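Local coordinates for protein putative glucose-6-phosphate 1-epimerase (Salmonella typhimurium, PDB 2HTA) that probably interconverts the alpha and beta anomers of glucose 6-phosphate and related hexose 6-phosphates, as a monomeric mutarotase of the glucose-6-phosphate 1-epimerase family, at residues A[53-58]-A[130-135]; A[96-101]-A[105-110]; A[141-144]-A[148-151]; A[153-158]-A[163-168]. All coordinates share one frame; numbering follows the deposited sequence.

Contact 1 of 4, residues A[53-58]-A[130-135]; sequences ASFALQ and VMLTFE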
loop_
_atom_site.group_PDB
_atom_site.type_symbol
_atom_site.label_atom_id
_atom_site.label_comp_id
_atom_site.label_asym_id
_atom_site.label_seq_id
_atom_site.Cartn_x
_atom_site.Cartn_y
_atom_site.Cartn_z
ATOM N N ALA A 53 -2.045 -14.400 -2.121
ATOM C CA ALA A 53 -2.281 -12.959 -1.902
ATOM C C ALA A 53 -3.715 -12.764 -1.451
ATOM O O ALA A 53 -4.591 -13.626 -1.658
ATOM C CB ALA A 53 -2.044 -12.200 -3.250
ATOM N N SER A 54 -4.012 -11.622 -0.840
ATOM C CA SER A 54 -5.413 -11.435 -0.426
ATOM C C SER A 54 -5.693 -9.945 -0.436
ATOM O O SER A 54 -4.768 -9.132 -0.308
ATOM C CB SER A 54 -5.658 -12.010 0.989
ATOM O OG SER A 54 -4.756 -11.471 1.965
ATOM N N PHE A 55 -6.974 -9.614 -0.548
ATOM C CA PHE A 55 -7.406 -8.246 -0.691
ATOM C C PHE A 55 -8.645 -8.060 0.172
ATOM O O PHE A 55 -9.407 -8.999 0.369
ATOM C CB PHE A 55 -7.890 -8.030 -2.112
ATOM C CG PHE A 55 -6.829 -8.122 -3.165
ATOM C CD1 PHE A 55 -6.222 -6.967 -3.681
ATOM C CD2 PHE A 55 -6.484 -9.368 -3.697
ATOM C CE1 PHE A 55 -5.217 -7.085 -4.683
ATOM C CE2 PHE A 55 -5.505 -9.488 -4.698
ATOM C CZ PHE A 55 -4.890 -8.351 -5.195
ATOM N N ALA A 56 -8.898 -6.835 0.632
ATOM C CA ALA A 56 -10.246 -6.503 1.060
ATOM C C ALA A 56 -10.907 -5.756 -0.101
ATOM O O ALA A 56 -10.266 -4.903 -0.773
ATOM C CB ALA A 56 -10.207 -5.597 2.316
ATOM N N LEU A 57 -12.214 -6.004 -0.293
ATOM C CA LEU A 57 -13.009 -5.185 -1.206
ATOM C C LEU A 57 -12.998 -3.752 -0.733
ATOM O O LEU A 57 -12.973 -2.819 -1.564
ATOM C CB LEU A 57 -14.463 -5.661 -1.338
ATOM C CG LEU A 57 -14.589 -6.987 -2.103
ATOM C CD1 LEU A 57 -16.041 -7.497 -2.086
ATOM C CD2 LEU A 57 -14.104 -6.846 -3.588
ATOM N N GLN A 58 -13.067 -3.568 0.585
ATOM C CA GLN A 58 -12.951 -2.218 1.165
ATOM C C GLN A 58 -11.580 -1.620 0.903
ATOM O O GLN A 58 -10.560 -2.156 1.354
ATOM C CB GLN A 58 -13.260 -2.245 2.665
ATOM C CG GLN A 58 -13.192 -0.877 3.302
ATOM C CD GLN A 58 -13.758 -0.952 4.686
ATOM O OE1 GLN A 58 -14.960 -1.033 4.851
ATOM N NE2 GLN A 58 -12.902 -0.950 5.668
ATOM N N VAL A 130 -2.216 -14.113 -11.195
ATOM C CA VAL A 130 -3.585 -13.635 -11.357
ATOM C C VAL A 130 -3.573 -12.120 -11.588
ATOM O O VAL A 130 -2.705 -11.424 -11.039
ATOM C CB VAL A 130 -4.447 -13.952 -10.094
ATOM C CG1 VAL A 130 -5.900 -13.550 -10.327
ATOM C CG2 VAL A 130 -4.414 -15.443 -9.783
ATOM N N MET A 131 -4.480 -11.633 -12.417
ATOM C CA MET A 131 -4.665 -10.168 -12.596
ATOM C C MET A 131 -6.024 -9.816 -12.093
ATOM O O MET A 131 -6.966 -10.567 -12.369
ATOM C CB MET A 131 -4.656 -9.818 -14.105
ATOM C CG MET A 131 -3.350 -10.119 -14.869
ATOM S SD MET A 131 -3.645 -9.734 -16.680
ATOM C CE MET A 131 -4.169 -7.990 -16.613
ATOM N N LEU A 132 -6.178 -8.658 -11.428
ATOM C CA LEU A 132 -7.500 -8.285 -10.907
ATOM C C LEU A 132 -7.695 -6.784 -11.109
ATOM O O LEU A 132 -6.729 -6.015 -10.992
ATOM C CB LEU A 132 -7.593 -8.539 -9.389
ATOM C CG LEU A 132 -7.365 -9.953 -8.820
ATOM C CD1 LEU A 132 -5.886 -10.129 -8.530
ATOM C CD2 LEU A 132 -8.167 -10.054 -7.504
ATOM N N THR A 133 -8.939 -6.394 -11.400
ATOM C CA THR A 133 -9.275 -4.967 -11.536
ATOM C C THR A 133 -10.412 -4.684 -10.588
ATOM O O THR A 133 -11.452 -5.319 -10.674
ATOM C CB THR A 133 -9.752 -4.660 -12.899
ATOM O OG1 THR A 133 -8.709 -4.964 -13.843
ATOM C CG2 THR A 133 -10.053 -3.182 -13.003
ATOM N N PHE A 134 -10.211 -3.703 -9.713
ATOM C CA PHE A 134 -11.244 -3.238 -8.774
ATOM C C PHE A 134 -11.681 -1.851 -9.227
ATOM O O PHE A 134 -10.878 -1.065 -9.794
ATOM C CB PHE A 134 -10.654 -3.159 -7.354
ATOM C CG PHE A 134 -10.290 -4.480 -6.762
ATOM C CD1 PHE A 134 -8.996 -5.058 -6.972
ATOM C CD2 PHE A 134 -11.221 -5.185 -6.016
ATOM C CE1 PHE A 134 -8.667 -6.313 -6.370
ATOM C CE2 PHE A 134 -10.872 -6.413 -5.410
ATOM C CZ PHE A 134 -9.625 -6.968 -5.587
ATOM N N GLU A 135 -12.940 -1.499 -8.945
ATOM C CA GLU A 135 -13.429 -0.176 -9.377
ATOM C C GLU A 135 -14.161 0.516 -8.205
ATOM O O GLU A 135 -14.946 -0.125 -7.502
ATOM C CB GLU A 135 -14.427 -0.388 -10.509
ATOM C CG GLU A 135 -14.989 0.924 -11.054
ATOM C CD GLU A 135 -15.936 0.661 -12.223
ATOM O OE1 GLU A 135 -17.081 0.260 -11.993
ATOM O OE2 GLU A 135 -15.510 0.786 -13.376
#
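Phe55 lays one face of its ring over the rim of the Phe134 ring. Phe134 CE1 stands 3.7 Å from Phe55 CD1, above the Phe55 plane and off its centre. The two ring centroids are 5.2 Å apart and the planes make an angle of 40°. The pair is oblique. Phe134 CZ also approaches Phe55 CG at 3.9 Å, which extends the overlap to the root of the Phe55 ring.

The far end of Phe55 meets Leu132, whose side chain comes from the opposite direction. Both methyls of Leu132 take part: CD1 and CD2 each lie 3.9 Å from Phe55 CE2. At the other end of the contact, Leu57 comes in at about a right angle to Phe134. Its CD2 methyl sits in the Phe134 ring plane, 3.7 Å from Phe134 CE2, so it touches an edge and not a face. Leu57 has CG anti to its carbonyl carbon (chi1 -71°), and the end of the side chain bends nearer to 130-135 than its first bond suggests.

The backbones of 53-58 and 130-135 stay well apart. The two strands belong to different antiparallel sheets, and the side chains of the two sheets pack against each other, as in the layered beta-sandwich of the galactose mutarotase fold. Phe156 adds its ring edge-to-face to Phe55, and Leu120 touches Phe134 and Leu132. The joint between the sheets is made here by carbon-carbon contact alone. It is thus held by van der Waals packing and by the burial of apolar surface.

Contact 2 of 4, residues A[96-101]-A[105-110]; sequences WPWFGP and QGLPSH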
loop_
_atom_site.group_PDB
_atom_site.type_symbol
_atom_site.label_atom_id
_atom_site.label_comp_id
_atom_site.label_asym_id
_atom_site.label_seq_id
_atom_site.Cartn_x
_atom_site.Cartn_y
_atom_site.Cartn_z
ATOM N N TRP A 96 -6.267 8.243 -1.646
ATOM C CA TRP A 96 -6.866 9.041 -2.724
ATOM C C TRP A 96 -8.194 9.643 -2.239
ATOM O O TRP A 96 -8.963 8.954 -1.609
ATOM C CB TRP A 96 -7.111 8.113 -3.916
ATOM C CG TRP A 96 -7.484 8.849 -5.192
ATOM C CD1 TRP A 96 -6.652 9.218 -6.194
ATOM C CD2 TRP A 96 -8.817 9.241 -5.601
ATOM N NE1 TRP A 96 -7.368 9.879 -7.185
ATOM C CE2 TRP A 96 -8.695 9.895 -6.838
ATOM C CE3 TRP A 96 -10.089 9.116 -5.014
ATOM C CZ2 TRP A 96 -9.811 10.442 -7.522
ATOM C CZ3 TRP A 96 -11.209 9.641 -5.690
ATOM C CH2 TRP A 96 -11.049 10.298 -6.930
ATOM N N PRO A 97 -8.541 10.898 -2.636
ATOM C CA PRO A 97 -7.866 11.837 -3.513
ATOM C C PRO A 97 -6.940 12.831 -2.799
ATOM O O PRO A 97 -6.622 13.868 -3.383
ATOM C CB PRO A 97 -9.052 12.562 -4.184
ATOM C CG PRO A 97 -10.083 12.672 -3.057
ATOM C CD PRO A 97 -9.849 11.436 -2.177
ATOM N N TRP A 98 -6.488 12.534 -1.575
ATOM C CA TRP A 98 -5.347 13.276 -1.011
ATOM C C TRP A 98 -4.415 12.376 -0.273
ATOM O O TRP A 98 -4.807 11.295 0.158
ATOM C CB TRP A 98 -5.762 14.506 -0.131
ATOM C CG TRP A 98 -6.522 14.110 1.115
ATOM C CD1 TRP A 98 -5.996 13.794 2.358
ATOM C CD2 TRP A 98 -7.931 13.965 1.219
ATOM N NE1 TRP A 98 -7.014 13.472 3.229
ATOM C CE2 TRP A 98 -8.214 13.577 2.567
ATOM C CE3 TRP A 98 -8.999 14.192 0.333
ATOM C CZ2 TRP A 98 -9.521 13.345 3.030
ATOM C CZ3 TRP A 98 -10.311 13.959 0.802
ATOM C CH2 TRP A 98 -10.550 13.538 2.134
ATOM N N PHE A 99 -3.163 12.780 -0.208
ATOM C CA PHE A 99 -2.150 12.077 0.556
ATOM C C PHE A 99 -1.887 12.892 1.847
ATOM O O PHE A 99 -1.792 14.128 1.802
ATOM C CB PHE A 99 -0.843 11.981 -0.262
ATOM C CG PHE A 99 0.305 11.400 0.523
ATOM C CD1 PHE A 99 0.270 10.056 0.953
ATOM C CD2 PHE A 99 1.368 12.198 0.914
ATOM C CE1 PHE A 99 1.332 9.523 1.697
ATOM C CE2 PHE A 99 2.418 11.671 1.674
ATOM C CZ PHE A 99 2.385 10.300 2.037
ATOM N N GLY A 100 -1.790 12.195 2.966
ATOM C CA GLY A 100 -1.381 12.788 4.255
ATOM C C GLY A 100 -2.575 13.464 4.937
ATOM O O GLY A 100 -3.721 13.243 4.574
ATOM N N PRO A 101 -2.307 14.325 5.907
ATOM C CA PRO A 101 -3.414 14.951 6.661
ATOM C C PRO A 101 -4.394 15.724 5.787
ATOM O O PRO A 101 -3.968 16.406 4.840
ATOM C CB PRO A 101 -2.675 15.868 7.647
ATOM C CG PRO A 101 -1.358 15.294 7.809
ATOM C CD PRO A 101 -0.976 14.740 6.406
ATOM N N GLN A 105 -11.186 20.277 8.185
ATOM C CA GLN A 105 -11.359 19.869 9.568
ATOM C C GLN A 105 -12.174 18.585 9.692
ATOM O O GLN A 105 -13.239 18.463 9.105
ATOM C CB GLN A 105 -12.081 20.964 10.369
ATOM C CG GLN A 105 -12.026 20.678 11.849
ATOM C CD GLN A 105 -12.879 21.617 12.651
ATOM O OE1 GLN A 105 -13.533 22.491 12.113
ATOM N NE2 GLN A 105 -12.945 21.368 13.939
ATOM N N GLY A 106 -11.666 17.638 10.479
ATOM C CA GLY A 106 -12.403 16.416 10.769
ATOM C C GLY A 106 -12.235 15.297 9.733
ATOM O O GLY A 106 -12.637 14.168 9.999
ATOM N N LEU A 107 -11.698 15.596 8.546
ATOM C CA LEU A 107 -11.414 14.525 7.533
ATOM C C LEU A 107 -10.154 13.711 7.882
ATOM O O LEU A 107 -9.222 14.224 8.496
ATOM C CB LEU A 107 -11.290 15.126 6.105
ATOM C CG LEU A 107 -12.559 15.518 5.333
ATOM C CD1 LEU A 107 -13.335 14.318 4.858
ATOM C CD2 LEU A 107 -13.449 16.403 6.241
ATOM N N PRO A 108 -10.122 12.413 7.471
ATOM C CA PRO A 108 -8.990 11.574 7.831
ATOM C C PRO A 108 -7.784 11.858 6.939
ATOM O O PRO A 108 -7.927 12.502 5.889
ATOM C CB PRO A 108 -9.526 10.128 7.601
ATOM C CG PRO A 108 -10.559 10.265 6.484
ATOM C CD PRO A 108 -11.165 11.702 6.701
ATOM N N SER A 109 -6.619 11.379 7.347
ATOM C CA SER A 109 -5.451 11.297 6.482
ATOM C C SER A 109 -5.753 10.411 5.258
ATOM O O SER A 109 -6.612 9.531 5.327
ATOM C CB SER A 109 -4.284 10.681 7.265
ATOM O OG SER A 109 -3.612 11.698 8.016
ATOM N N HIS A 110 -5.036 10.659 4.167
ATOM C CA HIS A 110 -4.959 9.694 3.032
ATOM C C HIS A 110 -6.283 9.468 2.314
ATOM O O HIS A 110 -6.536 8.365 1.761
ATOM C CB HIS A 110 -4.333 8.359 3.481
ATOM C CG HIS A 110 -2.985 8.513 4.107
ATOM N ND1 HIS A 110 -2.000 9.327 3.577
ATOM C CD2 HIS A 110 -2.461 7.980 5.235
ATOM C CE1 HIS A 110 -0.925 9.279 4.343
ATOM N NE2 HIS A 110 -1.181 8.474 5.361
HETATM O O HOH W 1 -7.913 6.625 0.474
#
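The Trp98 ring has the backbone carbon His110 C over one face, offset toward the rim. Pro108 O and Gly100 O lie at its edge, in the ring plane. Trp98 NE1 donates a hydrogen bond of 3.0 Å to Pro108 O, with an angle of 143° at the hydrogen. The donor lies in the carbonyl plane. Leu107 meets the benzo end of the indole (CZ2 and CH2) at about a right angle, with Leu107 CB 4.0 Å from Trp98 CZ2. The Phe99 and His110 side chains run side by side and point the same way. Phe99 CG is anti to the backbone N (chi1 174°), which sets its ring beside His110. The ring planes are 36° apart, and Phe99 CE1 comes within 3.5 Å of His110 CE1.

Segments 96-101 and 105-110 belong to one loop beside the probable active site of the mutarotase fold. Phe99 packs on Glu282, and the His110 ring meets that of His179 edge-to-face; both partners are inferred catalytic residues. The peptide bond before Pro97 is cis.

Gly100 O accepts a bond of 2.9 Å from His110 N, which approaches from above the carbonyl plane. Ser109 CA adds a CA-H...O contact of 3.2 Å to Gly100 O. At the other end, Trp96 N makes a weak bond to His110 O, and a water bridges the same two atoms, 3.1 Å from Trp96 N. Ser109 O is held by Arg114, a probable substrate-binding residue.

Contact 3 of 4, residues A[141-144]-A[148-151]; sequences ATRK and HDFT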
loop_
_atom_site.group_PDB
_atom_site.type_symbol
_atom_site.label_atom_id
_atom_site.label_comp_id
_atom_site.label_asym_id
_atom_site.label_seq_id
_atom_site.Cartn_x
_atom_site.Cartn_y
_atom_site.Cartn_z
ATOM N N ALA A 141 -23.439 9.718 -1.671
ATOM C CA ALA A 141 -22.662 9.787 -0.433
ATOM C C ALA A 141 -21.255 10.458 -0.559
ATOM O O ALA A 141 -20.894 11.326 0.250
ATOM C CB ALA A 141 -22.536 8.416 0.204
ATOM N N THR A 142 -20.467 10.075 -1.569
ATOM C CA THR A 142 -19.158 10.689 -1.703
ATOM C C THR A 142 -19.252 12.127 -2.115
ATOM O O THR A 142 -18.445 12.960 -1.664
ATOM C CB THR A 142 -18.225 9.906 -2.705
ATOM O OG1 THR A 142 -18.718 10.051 -4.026
ATOM C CG2 THR A 142 -18.157 8.381 -2.329
ATOM N N ARG A 143 -20.186 12.430 -3.014
ATOM C CA ARG A 143 -20.387 13.808 -3.428
ATOM C C ARG A 143 -20.791 14.751 -2.290
ATOM O O ARG A 143 -20.688 15.942 -2.418
ATOM C CB ARG A 143 -21.427 13.909 -4.533
ATOM C CG ARG A 143 -20.947 13.296 -5.852
ATOM C CD ARG A 143 -21.922 13.664 -6.960
ATOM N NE ARG A 143 -23.289 13.183 -6.723
ATOM C CZ ARG A 143 -23.734 12.000 -7.140
ATOM N NH1 ARG A 143 -25.004 11.675 -6.957
ATOM N NH2 ARG A 143 -22.908 11.140 -7.755
ATOM N N LYS A 144 -21.248 14.195 -1.191
ATOM C CA LYS A 144 -21.629 14.992 -0.052
ATOM C C LYS A 144 -20.418 15.698 0.519
ATOM O O LYS A 144 -20.494 16.889 0.844
ATOM C CB LYS A 144 -22.286 14.106 0.998
ATOM C CG LYS A 144 -23.172 14.906 1.908
ATOM C CD LYS A 144 -23.774 14.022 3.001
ATOM C CE LYS A 144 -24.239 14.861 4.190
ATOM N NZ LYS A 144 -25.075 13.984 5.089
ATOM N N HIS A 148 -17.192 15.944 -6.713
ATOM C CA HIS A 148 -16.611 15.645 -8.016
ATOM C C HIS A 148 -16.988 14.194 -8.366
ATOM O O HIS A 148 -16.862 13.286 -7.527
ATOM C CB HIS A 148 -15.082 15.687 -7.946
ATOM C CG HIS A 148 -14.543 16.941 -7.343
ATOM N ND1 HIS A 148 -14.307 18.076 -8.088
ATOM C CD2 HIS A 148 -14.209 17.252 -6.064
ATOM C CE1 HIS A 148 -13.856 19.044 -7.296
ATOM N NE2 HIS A 148 -13.790 18.571 -6.063
ATOM N N ASP A 149 -17.450 13.980 -9.578
ATOM C CA ASP A 149 -17.655 12.619 -9.983
ATOM C C ASP A 149 -16.333 11.966 -10.374
ATOM O O ASP A 149 -15.409 12.638 -10.846
ATOM C CB ASP A 149 -18.729 12.503 -11.043
ATOM C CG ASP A 149 -20.124 12.502 -10.404
ATOM O OD1 ASP A 149 -20.568 11.500 -9.694
ATOM O OD2 ASP A 149 -20.732 13.537 -10.546
ATOM N N PHE A 150 -16.257 10.655 -10.175
ATOM C CA PHE A 150 -15.003 9.957 -10.501
ATOM C C PHE A 150 -15.286 8.455 -10.705
ATOM O O PHE A 150 -16.314 7.940 -10.239
ATOM C CB PHE A 150 -13.966 10.139 -9.349
ATOM C CG PHE A 150 -14.350 9.409 -8.038
ATOM C CD1 PHE A 150 -15.029 10.100 -7.006
ATOM C CD2 PHE A 150 -14.013 8.075 -7.828
ATOM C CE1 PHE A 150 -15.341 9.429 -5.832
ATOM C CE2 PHE A 150 -14.381 7.375 -6.686
ATOM C CZ PHE A 150 -15.045 8.080 -5.648
ATOM N N THR A 151 -14.376 7.794 -11.427
ATOM C CA THR A 151 -14.274 6.331 -11.422
ATOM C C THR A 151 -12.779 6.032 -11.209
ATOM O O THR A 151 -11.918 6.508 -11.981
ATOM C CB THR A 151 -14.708 5.720 -12.769
ATOM O OG1 THR A 151 -16.054 6.106 -13.040
ATOM C CG2 THR A 151 -14.630 4.206 -12.683
HETATM O O HOH W 2 -17.370 12.294 -4.947
#
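Arg143 bends at chi3 (-60°), which turns its guanidinium toward Asp149. Asp149 has CG anti to its carbonyl carbon, and this swings the carboxylate toward the helix. Arg143 NH2 then bonds Asp149 OD1 at 3.1 Å in a salt bridge. The bond is bent, with an angle of 135° at the hydrogen. It uses the syn lone pair of OD1, but the oxygen lies somewhat out of the guanidinium plane. The two flat groups are 47° apart. Arg143 CD also rests 3.7 Å from Asp149 OD1. Arg143 NH1 bonds a glycerol, probably from the crystallisation liquor.

Deeper in, a water joins the segments. It accepts from Thr142 OG1 at 2.8 Å and donates to His148 O at 2.8 Å. The same water sits at the edge of the Phe150 ring, in its plane. Phe150 CE1 itself comes within 3.9 Å of Thr142 OG1. Thr142 OG1 also bonds Ser139 N, three residues back in the chain.

The contact joins helix 140-145 to the chain entering strand 151-158. Asp149 OD1 has a second partner in Ser138 OG, which also bonds Phe150 N. Sharing OD1 between Ser138 and Arg143 probably fixes the rotation of the carboxylate and would favour its charged form.

Contact 4 of 4, residues A[153-158]-A[163-168]; sequences LARFKV and EIELEA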
loop_
_atom_site.group_PDB
_atom_site.type_symbol
_atom_site.label_atom_id
_atom_site.label_comp_id
_atom_site.label_asym_id
_atom_site.label_seq_id
_atom_site.Cartn_x
_atom_site.Cartn_y
_atom_site.Cartn_z
ATOM N N LEU A 153 -9.894 3.069 -10.753
ATOM C CA LEU A 153 -9.571 1.678 -11.015
ATOM C C LEU A 153 -8.260 1.307 -10.360
ATOM O O LEU A 153 -7.303 2.066 -10.448
ATOM C CB LEU A 153 -9.451 1.393 -12.533
ATOM C CG LEU A 153 -10.808 1.643 -13.191
ATOM C CD1 LEU A 153 -10.751 2.079 -14.597
ATOM C CD2 LEU A 153 -11.697 0.405 -13.054
ATOM N N ALA A 154 -8.206 0.141 -9.725
ATOM C CA ALA A 154 -6.950 -0.372 -9.136
ATOM C C ALA A 154 -6.740 -1.725 -9.833
ATOM O O ALA A 154 -7.593 -2.619 -9.726
ATOM C CB ALA A 154 -7.058 -0.547 -7.626
ATOM N N ARG A 155 -5.669 -1.824 -10.595
ATOM C CA ARG A 155 -5.337 -3.063 -11.335
ATOM C C ARG A 155 -4.134 -3.652 -10.686
ATOM O O ARG A 155 -3.158 -2.923 -10.447
ATOM C CB ARG A 155 -5.053 -2.720 -12.801
ATOM C CG ARG A 155 -6.242 -2.056 -13.520
ATOM C CD ARG A 155 -5.926 -1.877 -14.995
ATOM N NE ARG A 155 -7.127 -1.623 -15.773
ATOM C CZ ARG A 155 -7.573 -0.406 -16.072
ATOM N NH1 ARG A 155 -8.687 -0.258 -16.789
ATOM N NH2 ARG A 155 -6.882 0.655 -15.689
ATOM N N PHE A 156 -4.214 -4.938 -10.332
ATOM C CA PHE A 156 -3.145 -5.672 -9.684
ATOM C C PHE A 156 -2.686 -6.825 -10.545
ATOM O O PHE A 156 -3.506 -7.419 -11.233
ATOM C CB PHE A 156 -3.648 -6.282 -8.391
ATOM C CG PHE A 156 -4.073 -5.258 -7.394
ATOM C CD1 PHE A 156 -5.355 -4.717 -7.455
ATOM C CD2 PHE A 156 -3.157 -4.782 -6.449
ATOM C CE1 PHE A 156 -5.756 -3.712 -6.496
ATOM C CE2 PHE A 156 -3.575 -3.818 -5.481
ATOM C CZ PHE A 156 -4.848 -3.295 -5.542
ATOM N N LYS A 157 -1.398 -7.140 -10.493
ATOM C CA LYS A 157 -0.860 -8.398 -11.086
ATOM C C LYS A 157 -0.112 -9.098 -9.973
ATOM O O LYS A 157 0.835 -8.536 -9.456
ATOM C CB LYS A 157 0.080 -8.046 -12.237
ATOM C CG LYS A 157 -0.613 -7.355 -13.348
ATOM C CD LYS A 157 0.282 -7.442 -14.621
ATOM C CE LYS A 157 -0.407 -6.849 -15.828
ATOM N NZ LYS A 157 0.550 -6.866 -16.973
ATOM N N VAL A 158 -0.573 -10.266 -9.509
ATOM C CA VAL A 158 0.096 -10.921 -8.413
ATOM C C VAL A 158 0.652 -12.244 -8.890
ATOM O O VAL A 158 -0.067 -13.057 -9.437
ATOM C CB VAL A 158 -0.797 -11.093 -7.127
ATOM C CG1 VAL A 158 -1.193 -9.689 -6.597
ATOM C CG2 VAL A 158 -2.086 -11.880 -7.428
ATOM N N GLU A 163 2.390 -6.099 -9.261
ATOM C CA GLU A 163 2.210 -4.794 -9.881
ATOM C C GLU A 163 0.919 -4.196 -9.364
ATOM O O GLU A 163 -0.086 -4.897 -9.201
ATOM C CB GLU A 163 2.164 -4.864 -11.385
ATOM C CG GLU A 163 3.352 -5.628 -11.947
ATOM C CD GLU A 163 3.245 -5.759 -13.463
ATOM O OE1 GLU A 163 2.490 -4.930 -14.082
ATOM O OE2 GLU A 163 3.910 -6.672 -14.015
ATOM N N ILE A 164 0.964 -2.890 -9.110
ATOM C CA ILE A 164 -0.211 -2.148 -8.596
ATOM C C ILE A 164 -0.322 -0.932 -9.498
ATOM O O ILE A 164 0.669 -0.252 -9.697
ATOM C CB ILE A 164 -0.001 -1.736 -7.134
ATOM C CG1 ILE A 164 0.259 -2.999 -6.291
ATOM C CG2 ILE A 164 -1.283 -0.969 -6.601
ATOM C CD1 ILE A 164 0.996 -2.765 -4.969
ATOM N N GLU A 165 -1.484 -0.694 -10.093
ATOM C CA GLU A 165 -1.655 0.512 -10.906
ATOM C C GLU A 165 -2.982 1.163 -10.523
ATOM O O GLU A 165 -4.037 0.526 -10.589
ATOM C CB GLU A 165 -1.649 0.140 -12.386
ATOM C CG GLU A 165 -1.934 1.334 -13.364
ATOM C CD GLU A 165 -2.116 0.866 -14.812
ATOM O OE1 GLU A 165 -3.083 0.122 -15.107
ATOM O OE2 GLU A 165 -1.280 1.235 -15.661
ATOM N N LEU A 166 -2.916 2.404 -10.077
ATOM C CA LEU A 166 -4.089 3.217 -9.776
ATOM C C LEU A 166 -4.401 4.234 -10.889
ATOM O O LEU A 166 -3.538 5.001 -11.305
ATOM C CB LEU A 166 -3.839 3.961 -8.462
ATOM C CG LEU A 166 -5.050 4.782 -8.008
ATOM C CD1 LEU A 166 -6.222 3.896 -7.519
ATOM C CD2 LEU A 166 -4.593 5.780 -6.924
ATOM N N GLU A 167 -5.654 4.303 -11.325
ATOM C CA GLU A 167 -6.023 5.158 -12.466
ATOM C C GLU A 167 -7.339 5.861 -12.118
ATOM O O GLU A 167 -8.332 5.196 -11.755
ATOM C CB GLU A 167 -6.223 4.261 -13.692
ATOM C CG GLU A 167 -6.699 4.967 -14.914
ATOM C CD GLU A 167 -6.791 3.967 -16.112
ATOM O OE1 GLU A 167 -7.904 3.464 -16.472
ATOM O OE2 GLU A 167 -5.704 3.676 -16.646
ATOM N N ALA A 168 -7.317 7.183 -12.165
ATOM C CA ALA A 168 -8.476 7.999 -11.733
ATOM C C ALA A 168 -9.055 8.737 -12.943
ATOM O O ALA A 168 -8.340 9.485 -13.640
ATOM C CB ALA A 168 -8.060 8.989 -10.649
HETATM O O HOH W 3 -5.198 0.985 -13.368
HETATM O O HOH W 4 3.288 -6.384 -16.538
#
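Strands 153-158 and 163-168 run antiparallel, at 173° and with axes 4.7 Å apart, and Leu153, Arg155 and Lys157 each exchange two backbone bonds with Glu167, Glu165 and Glu163.

Those six side chains share one face of the sheet. Arg155 is extended from CG to NE and crosses to Glu167, diagonal to its own pair. Glu167 holds CG anti to the backbone N (chi1 176°) on an extended chain, which brings its carboxylate to Arg155. Arg155 NH2 reaches Glu167 OE1 at 3.1 Å; the hydrogen bond within this salt bridge is almost straight, 177° at the hydrogen. The oxygen lies in the guanidinium plane, but the donor comes from above the carboxylate plane. Glu167 OE1 is also bonded by His169 NE2. A longer ion pair links Arg155 NH2 to Glu165 OE1 at 3.9 Å, and a water bridges these atoms and Glu165 O. Lys157 NZ and Glu163 OE1 form a long salt bridge (4.0 Å), and a water joins NZ to Glu163 OE2.

On the other, apolar face, Phe156 CE2 is 3.8 Å from Ile164 CG2. The rings of Phe55 and Phe156 meet edge-to-face. Strands 151-158 and 162-169, joined by a short turn, form a beta hairpin in the large antiparallel sheet of the mutarotase beta-sandwich.

From the N terminus, segment 53-58 comes first, and contact 1 closes a long loop when the chain returns at 130-135, tying two sheets together. Contact 2 (96-101 with 105-110) is a short closure within that loop, beside the probable active site. Contacts 3 and 4 follow in series: 141-144 with 148-151, then the hairpin 153-158 with 163-168. None of them crosses. Contacts 1 and 4 meet directly, because strands 130-137 and 151-158 are neighbours in one sheet; Leu132 O and Phe156 N probably form a hydrogen bond. Trp96 of contact 2 packs on Phe150 of contact 3 and on Ala168 of contact 4, tying its loop to the sheet.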